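Local coordinates for protein ATP-dependent 6-phosphofructokinase subunit beta (Saccharomyces cerevisiae, PDB 3O8O) that phosphorylates fructose 6-phosphate with ATP to give fructose 1,6-bisphosphate, the first committing step of glycolysis, under allosteric activation by fructose 2,6-bisphosphate, at residues F494-E498 against T737-M743; Q568-S572 against S627-S631. One frame throughout, in Å; residues are numbered along the deposited sequence.

Overall arrangement
Both contacts lie in the C-terminal half, taken to be the regulatory domain, and illustrate how one small effector can be held by loops distant in sequence. The bound fructose 2,6-bisphosphate meets contact 1 through Arg742, which faces its P1 phosphate, and contact 2 through the backbone of Gly569, which donates to the sugar hydroxyl O1. The two centres lie 15 Å apart, yet the loops themselves touch: Asn571 ND2 is 2.9 Å from Met741 O, probably hydrogen-bonded, and the Met743 side chain packs on Asn571 and Ser572, with CE 3.3 Å from Ser572 CB. Along the chain, residues 568-572 and 627-631 both fall between the two segments of contact 1.

Contact 1. Residues F494-E498 against T737-M743; sequences FEAFE and TEVSMRM. With FDP (2,6-di-O-phosphono-beta-D-fructofuranose), chain L.
Arg742 lays its backbone and aliphatic carbons across one face of the Phe494 ring, in a CH-pi contact with CA 3.5 Å from the ring centroid and nearly on the ring normal. A bend about the CG-CD bond (chi3 -40°) brings the guanidinium group to Glu495, whose OE2 forms a salt bridge with NH2 at 2.6 Å; carboxylate and guanidinium planes are 31° apart. The same NH2 makes a weak hydrogen bond to O1P of the bound fructose 2,6-bisphosphate, 3.0 Å away. Arg465, which also binds the effector, shares Glu495 OE2, so one carboxylate probably offsets the charge of two arginines gathered at the phosphate.

With chi1 at -157°, the Phe494 ring lies opposite the backbone N and is carried to the loop, where Thr737 CG2 meets its edge 3.6 Å from CZ. With an alanine here, Arg742 would probably lose the surface beneath its CA and CB and be less firmly aimed at the phosphate. Thr737 OG1, weakly hydrogen-bonded to Leu732 O, also reaches the edge of the Phe497 ring, 3.4 Å from CE2. The first turn of helix 494-504 thus meets the loop between helices 729-736 and 750-760, with Phe497 also packing on helix 729-736 and strand 519-521.

Contact 2. Residues Q568-S572 against S627-S631; sequences QGGNS and STNAS. With FDP (2,6-di-O-phosphono-beta-D-fructofuranose), chain L.
Asn629 reaches toward the 568-572 loop and supplies the hydrogen bond that joins the two segments: its ND2 donates to Asn571 OD1 at 2.7 Å with an N-H...O angle of 152°. The bond is fairly straight at the hydrogen, but the donor comes from above the Asn571 carbonyl plane, 58° out of it, and not along a lone pair; the two amide planes are 48° apart. Asn571 has CG anti to its carbonyl carbon, and although its CB points away from 627-631, the side chain returns far enough for OD1 to meet its partner. With ND2 probably bonded to Met741 O, both polar atoms of the amide are engaged.

Van der Waals contact comes mainly from Asn629 CB, which lies against Gly570 O.

Backbone bonds shape the loop itself. Ser572 N donates to Gly569 O at 2.7 Å, closing a type II' turn in which Gly570 has a positive phi. Gly569 also has backbone angles that probably suit only glycine.

Toward the ligand, Gly569 N donates to O1 of fructose 2,6-bisphosphate at 3.3 Å in a nearly straight bond. These loops follow neighbouring parallel strands, 561-567 and 622-627, an example of the carboxyl-terminal ends of parallel strands in an alpha/beta domain used as a binding site, here for the allosteric activator.

Contact 1. Residues F494-E498 against T737-M743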
ATOM      1  N   PHE B 494     -13.753  18.340 -14.209  1.00 45.27           N
ATOM      2  CA  PHE B 494     -14.953  18.140 -13.419  1.00 45.43           C
ATOM      3  C   PHE B 494     -15.107  19.068 -12.244  1.00 47.75           C
ATOM      4  O   PHE B 494     -16.221  19.249 -11.752  1.00 47.47           O
ATOM      5  CB  PHE B 494     -15.077  16.717 -12.909  1.00 32.73           C
ATOM      6  CG  PHE B 494     -16.488  16.333 -12.577  1.00 31.50           C
ATOM      7  CD1 PHE B 494     -17.374  15.938 -13.583  1.00 31.60           C
ATOM      8  CD2 PHE B 494     -16.947  16.368 -11.263  1.00 30.47           C
ATOM      9  CE1 PHE B 494     -18.714  15.574 -13.268  1.00 31.20           C
ATOM     10  CE2 PHE B 494     -18.284  16.006 -10.939  1.00 29.94           C
ATOM     11  CZ  PHE B 494     -19.164  15.609 -11.942  1.00 29.38           C
ATOM     12  N   GLU B 495     -14.016  19.640 -11.753  1.00 63.80           N
ATOM     13  CA  GLU B 495     -14.171  20.558 -10.639  1.00 65.17           C
ATOM     14  C   GLU B 495     -14.772  21.825 -11.209  1.00 65.57           C
ATOM     15  O   GLU B 495     -15.631  22.459 -10.604  1.00 65.84           O
ATOM     16  CB  GLU B 495     -12.826  20.852  -9.999  1.00 61.49           C
ATOM     17  CG  GLU B 495     -12.515  19.953  -8.832  1.00 61.03           C
ATOM     18  CD  GLU B 495     -12.689  18.475  -9.160  1.00 60.71           C
ATOM     19  OE1 GLU B 495     -13.837  17.968  -9.106  1.00 60.07           O
ATOM     20  OE2 GLU B 495     -11.667  17.825  -9.470  1.00 60.09           O
ATOM     21  N   ALA B 496     -14.313  22.175 -12.399  1.00 75.91           N
ATOM     22  CA  ALA B 496     -14.789  23.353 -13.085  1.00 76.31           C
ATOM     23  C   ALA B 496     -16.250  23.122 -13.493  1.00 76.91           C
ATOM     24  O   ALA B 496     -17.003  24.062 -13.692  1.00 76.91           O
ATOM     25  CB  ALA B 496     -13.900  23.624 -14.297  1.00 19.04           C
ATOM     26  N   PHE B 497     -16.651  21.865 -13.614  1.00 67.88           N
ATOM     27  CA  PHE B 497     -18.032  21.546 -13.957  1.00 66.64           C
ATOM     28  C   PHE B 497     -18.795  21.917 -12.696  1.00 67.50           C
ATOM     29  O   PHE B 497     -19.667  22.770 -12.722  1.00 69.31           O
ATOM     30  CB  PHE B 497     -18.168  20.046 -14.229  1.00 51.33           C
ATOM     31  CG  PHE B 497     -19.544  19.604 -14.658  1.00 50.82           C
ATOM     32  CD1 PHE B 497     -20.051  19.971 -15.898  1.00 50.96           C
ATOM     33  CD2 PHE B 497     -20.276  18.702 -13.883  1.00 50.24           C
ATOM     34  CE1 PHE B 497     -21.258  19.433 -16.366  1.00 50.08           C
ATOM     35  CE2 PHE B 497     -21.487  18.160 -14.351  1.00 49.59           C
ATOM     36  CZ  PHE B 497     -21.972  18.523 -15.591  1.00 49.10           C
ATOM     37  N   GLU B 498     -18.432  21.272 -11.593  1.00 70.36           N
ATOM     38  CA  GLU B 498     -19.042  21.502 -10.296  1.00 69.88           C
ATOM     39  C   GLU B 498     -19.122  22.990 -10.003  1.00 70.76           C
ATOM     40  O   GLU B 498     -20.117  23.463  -9.437  1.00 71.19           O
ATOM     41  CB  GLU B 498     -18.212  20.826  -9.211  1.00 51.52           C
ATOM     42  CG  GLU B 498     -18.719  21.037  -7.811  1.00 51.11           C
ATOM     43  CD  GLU B 498     -20.006  20.296  -7.585  1.00 51.58           C
ATOM     44  OE1 GLU B 498     -20.114  19.177  -8.122  1.00 51.88           O
ATOM     45  OE2 GLU B 498     -20.900  20.807  -6.871  1.00 51.00           O
ATOM     46  N   THR B 737     -25.293  13.303 -15.282  1.00 68.83           N
ATOM     47  CA  THR B 737     -24.050  13.166 -14.561  1.00 68.40           C
ATOM     48  C   THR B 737     -24.122  12.140 -13.458  1.00 68.22           C
ATOM     49  O   THR B 737     -25.166  11.933 -12.852  1.00 67.59           O
ATOM     50  CB  THR B 737     -23.625  14.500 -13.954  1.00 71.45           C
ATOM     51  OG1 THR B 737     -23.447  15.454 -15.005  1.00 71.28           O
ATOM     52  CG2 THR B 737     -22.312  14.352 -13.197  1.00 71.53           C
ATOM     53  N   GLU B 738     -22.994  11.484 -13.224  1.00 65.71           N
ATOM     54  CA  GLU B 738     -22.858  10.505 -12.162  1.00 65.22           C
ATOM     55  C   GLU B 738     -21.875  11.175 -11.186  1.00 64.84           C
ATOM     56  O   GLU B 738     -20.881  10.602 -10.773  1.00 63.87           O
ATOM     57  CB  GLU B 738     -22.297   9.213 -12.743  1.00 81.28           C
ATOM     58  CG  GLU B 738     -21.967   8.156 -11.716  1.00 81.28           C
ATOM     59  CD  GLU B 738     -23.157   7.788 -10.856  1.00 81.28           C
ATOM     60  OE1 GLU B 738     -24.144   7.257 -11.423  1.00 81.28           O
ATOM     61  OE2 GLU B 738     -23.100   8.032  -9.617  1.00 81.28           O
ATOM     62  N   VAL B 739     -22.180  12.428 -10.863  1.00 71.49           N
ATOM     63  CA  VAL B 739     -21.387  13.280  -9.973  1.00 70.59           C
ATOM     64  C   VAL B 739     -20.610  12.542  -8.868  1.00 68.73           C
ATOM     65  O   VAL B 739     -19.481  12.919  -8.525  1.00 66.48           O
ATOM     66  CB  VAL B 739     -22.318  14.397  -9.360  1.00 53.73           C
ATOM     67  CG1 VAL B 739     -23.654  13.818  -8.974  1.00 53.72           C
ATOM     68  CG2 VAL B 739     -21.677  15.016  -8.150  1.00 54.05           C
ATOM     69  N   SER B 740     -21.217  11.490  -8.329  1.00 49.51           N
ATOM     70  CA  SER B 740     -20.589  10.713  -7.275  1.00 49.64           C
ATOM     71  C   SER B 740     -19.214  10.224  -7.689  1.00 49.78           C
ATOM     72  O   SER B 740     -18.341  10.067  -6.853  1.00 49.58           O
ATOM     73  CB  SER B 740     -21.462   9.513  -6.921  1.00 81.28           C
ATOM     74  OG  SER B 740     -20.710   8.563  -6.183  1.00 81.28           O
ATOM     75  N   MET B 741     -19.045   9.984  -8.989  1.00 61.43           N
ATOM     76  CA  MET B 741     -17.800   9.484  -9.577  1.00 60.37           C
ATOM     77  C   MET B 741     -17.188  10.414 -10.625  1.00 59.06           C
ATOM     78  O   MET B 741     -16.469   9.975 -11.519  1.00 58.99           O
ATOM     79  CB  MET B 741     -18.047   8.143 -10.238  1.00 64.46           C
ATOM     80  CG  MET B 741     -18.680   7.137  -9.344  1.00 65.83           C
ATOM     81  SD  MET B 741     -18.507   5.556 -10.110  1.00 66.84           S
ATOM     82  CE  MET B 741     -16.934   5.082  -9.429  1.00 67.05           C
ATOM     83  N   ARG B 742     -17.484  11.699 -10.515  1.00 63.02           N
ATOM     84  CA  ARG B 742     -16.964  12.708 -11.426  1.00 60.87           C
ATOM     85  C   ARG B 742     -16.949  12.377 -12.897  1.00 60.69           C
ATOM     86  O   ARG B 742     -15.925  12.534 -13.544  1.00 60.85           O
ATOM     87  CB  ARG B 742     -15.550  13.146 -11.029  1.00 42.09           C
ATOM     88  CG  ARG B 742     -15.434  13.737  -9.632  1.00 40.90           C
ATOM     89  CD  ARG B 742     -14.215  14.599  -9.557  1.00 40.61           C
ATOM     90  NE  ARG B 742     -13.156  13.935 -10.277  1.00 41.88           N
ATOM     91  CZ  ARG B 742     -12.228  14.554 -10.984  1.00 41.99           C
ATOM     92  NH1 ARG B 742     -11.298  13.844 -11.619  1.00 41.14           N
ATOM     93  NH2 ARG B 742     -12.233  15.873 -11.053  1.00 41.75           N
ATOM     94  N   MET B 743     -18.071  11.919 -13.436  1.00 58.12           N
ATOM     95  CA  MET B 743     -18.134  11.660 -14.865  1.00 58.21           C
ATOM     96  C   MET B 743     -19.507  11.314 -15.405  1.00 56.66           C
ATOM     97  O   MET B 743     -20.399  10.924 -14.666  1.00 57.54           O
ATOM     98  CB  MET B 743     -17.132  10.606 -15.257  1.00 69.36           C
ATOM     99  CG  MET B 743     -17.506   9.205 -15.019  1.00 71.01           C
ATOM    100  SD  MET B 743     -16.048   8.447 -15.749  1.00 71.73           S
ATOM    101  CE  MET B 743     -16.339   8.624 -17.512  1.00 71.73           C
TER
HETATM  102  P1  FDP L   2      -9.175  14.327 -13.488  1.00 71.21           P
HETATM  103  O1P FDP L   2     -10.091  15.407 -13.060  1.00 70.47           O
HETATM  104  O2P FDP L   2      -9.030  14.277 -15.088  1.00 70.93           O
HETATM  105  O3P FDP L   2      -9.723  12.877 -13.048  1.00 70.88           O
HETATM  106  O1  FDP L   2      -6.034  11.427 -14.114  1.00 69.91           O
HETATM  107  C1  FDP L   2      -7.103  12.232 -13.609  1.00 68.76           C
HETATM  108  C2  FDP L   2      -6.601  13.641 -13.284  1.00 67.98           C
HETATM  109  O2  FDP L   2      -7.680  14.504 -12.910  1.00 70.23           O
HETATM  110  C3  FDP L   2      -5.814  14.206 -14.468  1.00 67.83           C
HETATM  111  O3  FDP L   2      -6.551  15.294 -15.027  1.00 68.02           O
HETATM  112  C4  FDP L   2      -4.547  14.735 -13.803  1.00 67.07           C
HETATM  113  O4  FDP L   2      -3.469  14.636 -14.738  1.00 68.14           O
HETATM  114  C5  FDP L   2      -4.377  13.696 -12.701  1.00 65.83           C
HETATM  115  O5  FDP L   2      -5.703  13.592 -12.169  1.00 66.08           O
HETATM  116  C6  FDP L   2      -3.422  14.103 -11.578  1.00 67.42           C
HETATM  117  O6  FDP L   2      -3.974  15.177 -10.811  1.00 68.52           O
HETATM  118  P2  FDP L   2      -3.409  15.519  -9.342  1.00 68.61           P
HETATM  119  O4P FDP L   2      -4.272  16.487  -8.632  1.00 68.85           O
HETATM  120  O5P FDP L   2      -3.269  14.130  -8.546  1.00 69.12           O
HETATM  121  O6P FDP L   2      -1.912  16.061  -9.571  1.00 69.01           O

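Contact 2. Residues Q568-S572 against S627-S631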
ATOM      1  N   GLN B 568      -3.938   7.103 -16.841  1.00 51.33           N
ATOM      2  CA  GLN B 568      -4.768   8.056 -16.122  1.00 51.03           C
ATOM      3  C   GLN B 568      -6.167   8.113 -16.654  1.00 50.38           C
ATOM      4  O   GLN B 568      -6.530   7.346 -17.541  1.00 51.14           O
ATOM      5  CB  GLN B 568      -4.155   9.449 -16.162  1.00 40.03           C
ATOM      6  CG  GLN B 568      -3.094   9.639 -15.094  1.00 41.54           C
ATOM      7  CD  GLN B 568      -2.515  11.035 -15.055  1.00 42.33           C
ATOM      8  OE1 GLN B 568      -1.563  11.309 -14.323  1.00 42.60           O
ATOM      9  NE2 GLN B 568      -3.085  11.929 -15.847  1.00 43.95           N
ATOM     10  N   GLY B 569      -6.962   9.006 -16.090  1.00 31.11           N
ATOM     11  CA  GLY B 569      -8.310   9.146 -16.555  1.00 30.51           C
ATOM     12  C   GLY B 569      -9.348   8.892 -15.495  1.00 31.59           C
ATOM     13  O   GLY B 569     -10.529   8.743 -15.811  1.00 33.25           O
ATOM     14  N   GLY B 570      -8.945   8.831 -14.237  1.00 33.95           N
ATOM     15  CA  GLY B 570      -9.936   8.595 -13.202  1.00 34.51           C
ATOM     16  C   GLY B 570     -10.896   7.439 -13.490  1.00 36.41           C
ATOM     17  O   GLY B 570     -10.483   6.278 -13.648  1.00 37.83           O
ATOM     18  N   ASN B 571     -12.185   7.724 -13.560  1.00 37.55           N
ATOM     19  CA  ASN B 571     -13.122   6.658 -13.820  1.00 38.16           C
ATOM     20  C   ASN B 571     -13.458   6.525 -15.294  1.00 39.27           C
ATOM     21  O   ASN B 571     -14.351   5.735 -15.665  1.00 39.64           O
ATOM     22  CB  ASN B 571     -14.410   6.879 -13.035  1.00 38.42           C
ATOM     23  CG  ASN B 571     -14.216   6.762 -11.547  1.00 38.52           C
ATOM     24  OD1 ASN B 571     -13.536   5.865 -11.069  1.00 38.67           O
ATOM     25  ND2 ASN B 571     -14.834   7.651 -10.808  1.00 38.90           N
ATOM     26  N   SER B 572     -12.767   7.296 -16.128  1.00 41.88           N
ATOM     27  CA  SER B 572     -13.008   7.257 -17.562  1.00 44.55           C
ATOM     28  C   SER B 572     -11.952   6.463 -18.319  1.00 45.30           C
ATOM     29  O   SER B 572     -10.763   6.796 -18.280  1.00 45.99           O
ATOM     30  CB  SER B 572     -13.060   8.663 -18.133  1.00 56.93           C
ATOM     31  OG  SER B 572     -13.060   8.593 -19.547  1.00 59.30           O
ATOM     32  N   SER B 627      -6.054   1.377 -16.836  1.00 38.13           N
ATOM     33  CA  SER B 627      -6.472   2.588 -16.174  1.00 37.54           C
ATOM     34  C   SER B 627      -6.372   2.233 -14.689  1.00 37.28           C
ATOM     35  O   SER B 627      -6.804   1.149 -14.286  1.00 36.35           O
ATOM     36  CB  SER B 627      -7.935   2.901 -16.505  1.00 47.26           C
ATOM     37  OG  SER B 627      -8.079   3.538 -17.772  1.00 48.23           O
ATOM     38  N   THR B 628      -5.815   3.128 -13.877  1.00 35.89           N
ATOM     39  CA  THR B 628      -5.695   2.876 -12.446  1.00 33.17           C
ATOM     40  C   THR B 628      -7.023   2.480 -11.787  1.00 34.31           C
ATOM     41  O   THR B 628      -7.074   1.518 -11.014  1.00 35.60           O
ATOM     42  CB  THR B 628      -5.175   4.099 -11.715  1.00 21.11           C
ATOM     43  OG1 THR B 628      -3.970   4.543 -12.350  1.00 22.09           O
ATOM     44  CG2 THR B 628      -4.903   3.782 -10.273  1.00 16.55           C
ATOM     45  N   ASN B 629      -8.094   3.209 -12.093  1.00 36.85           N
ATOM     46  CA  ASN B 629      -9.380   2.904 -11.481  1.00 36.17           C
ATOM     47  C   ASN B 629      -9.995   1.654 -12.030  1.00 36.71           C
ATOM     48  O   ASN B 629     -11.117   1.288 -11.667  1.00 36.11           O
ATOM     49  CB  ASN B 629     -10.335   4.084 -11.610  1.00 39.65           C
ATOM     50  CG  ASN B 629      -9.971   5.213 -10.668  1.00 40.16           C
ATOM     51  OD1 ASN B 629      -8.876   5.218 -10.080  1.00 39.83           O
ATOM     52  ND2 ASN B 629     -10.872   6.184 -10.520  1.00 39.05           N
ATOM     53  N   ALA B 630      -9.261   0.984 -12.912  1.00 32.90           N
ATOM     54  CA  ALA B 630      -9.763  -0.279 -13.430  1.00 33.44           C
ATOM     55  C   ALA B 630      -9.772  -1.318 -12.287  1.00 32.12           C
ATOM     56  O   ALA B 630     -10.450  -2.324 -12.374  1.00 32.04           O
ATOM     57  CB  ALA B 630      -8.913  -0.745 -14.564  1.00 43.52           C
ATOM     58  N   SER B 631      -9.004  -1.065 -11.227  1.00 38.51           N
ATOM     59  CA  SER B 631      -8.974  -1.935 -10.056  1.00 39.98           C
ATOM     60  C   SER B 631      -8.286  -1.323  -8.850  1.00 40.15           C
ATOM     61  O   SER B 631      -7.116  -0.919  -8.944  1.00 40.73           O
ATOM     62  CB  SER B 631      -8.278  -3.251 -10.350  1.00 34.81           C
ATOM     63  OG  SER B 631      -8.120  -3.961  -9.122  1.00 34.71           O
TER
HETATM   64  P1  FDP L   2      -9.175  14.327 -13.488  1.00 71.21           P
HETATM   65  O1P FDP L   2     -10.091  15.407 -13.060  1.00 70.47           O
HETATM   66  O2P FDP L   2      -9.030  14.277 -15.088  1.00 70.93           O
HETATM   67  O3P FDP L   2      -9.723  12.877 -13.048  1.00 70.88           O
HETATM   68  O1  FDP L   2      -6.034  11.427 -14.114  1.00 69.91           O
HETATM   69  C1  FDP L   2      -7.103  12.232 -13.609  1.00 68.76           C
HETATM   70  C2  FDP L   2      -6.601  13.641 -13.284  1.00 67.98           C
HETATM   71  O2  FDP L   2      -7.680  14.504 -12.910  1.00 70.23           O
HETATM   72  C3  FDP L   2      -5.814  14.206 -14.468  1.00 67.83           C
HETATM   73  O3  FDP L   2      -6.551  15.294 -15.027  1.00 68.02           O
HETATM   74  C4  FDP L   2      -4.547  14.735 -13.803  1.00 67.07           C
HETATM   75  O4  FDP L   2      -3.469  14.636 -14.738  1.00 68.14           O
HETATM   76  C5  FDP L   2      -4.377  13.696 -12.701  1.00 65.83           C
HETATM   77  O5  FDP L   2      -5.703  13.592 -12.169  1.00 66.08           O
HETATM   78  C6  FDP L   2      -3.422  14.103 -11.578  1.00 67.42           C
HETATM   79  O6  FDP L   2      -3.974  15.177 -10.811  1.00 68.52           O
HETATM   80  P2  FDP L   2      -3.409  15.519  -9.342  1.00 68.61           P
HETATM   81  O4P FDP L   2      -4.272  16.487  -8.632  1.00 68.85           O
HETATM   82  O5P FDP L   2      -3.269  14.130  -8.546  1.00 69.12           O
HETATM   83  O6P FDP L   2      -1.912  16.061  -9.571  1.00 69.01           O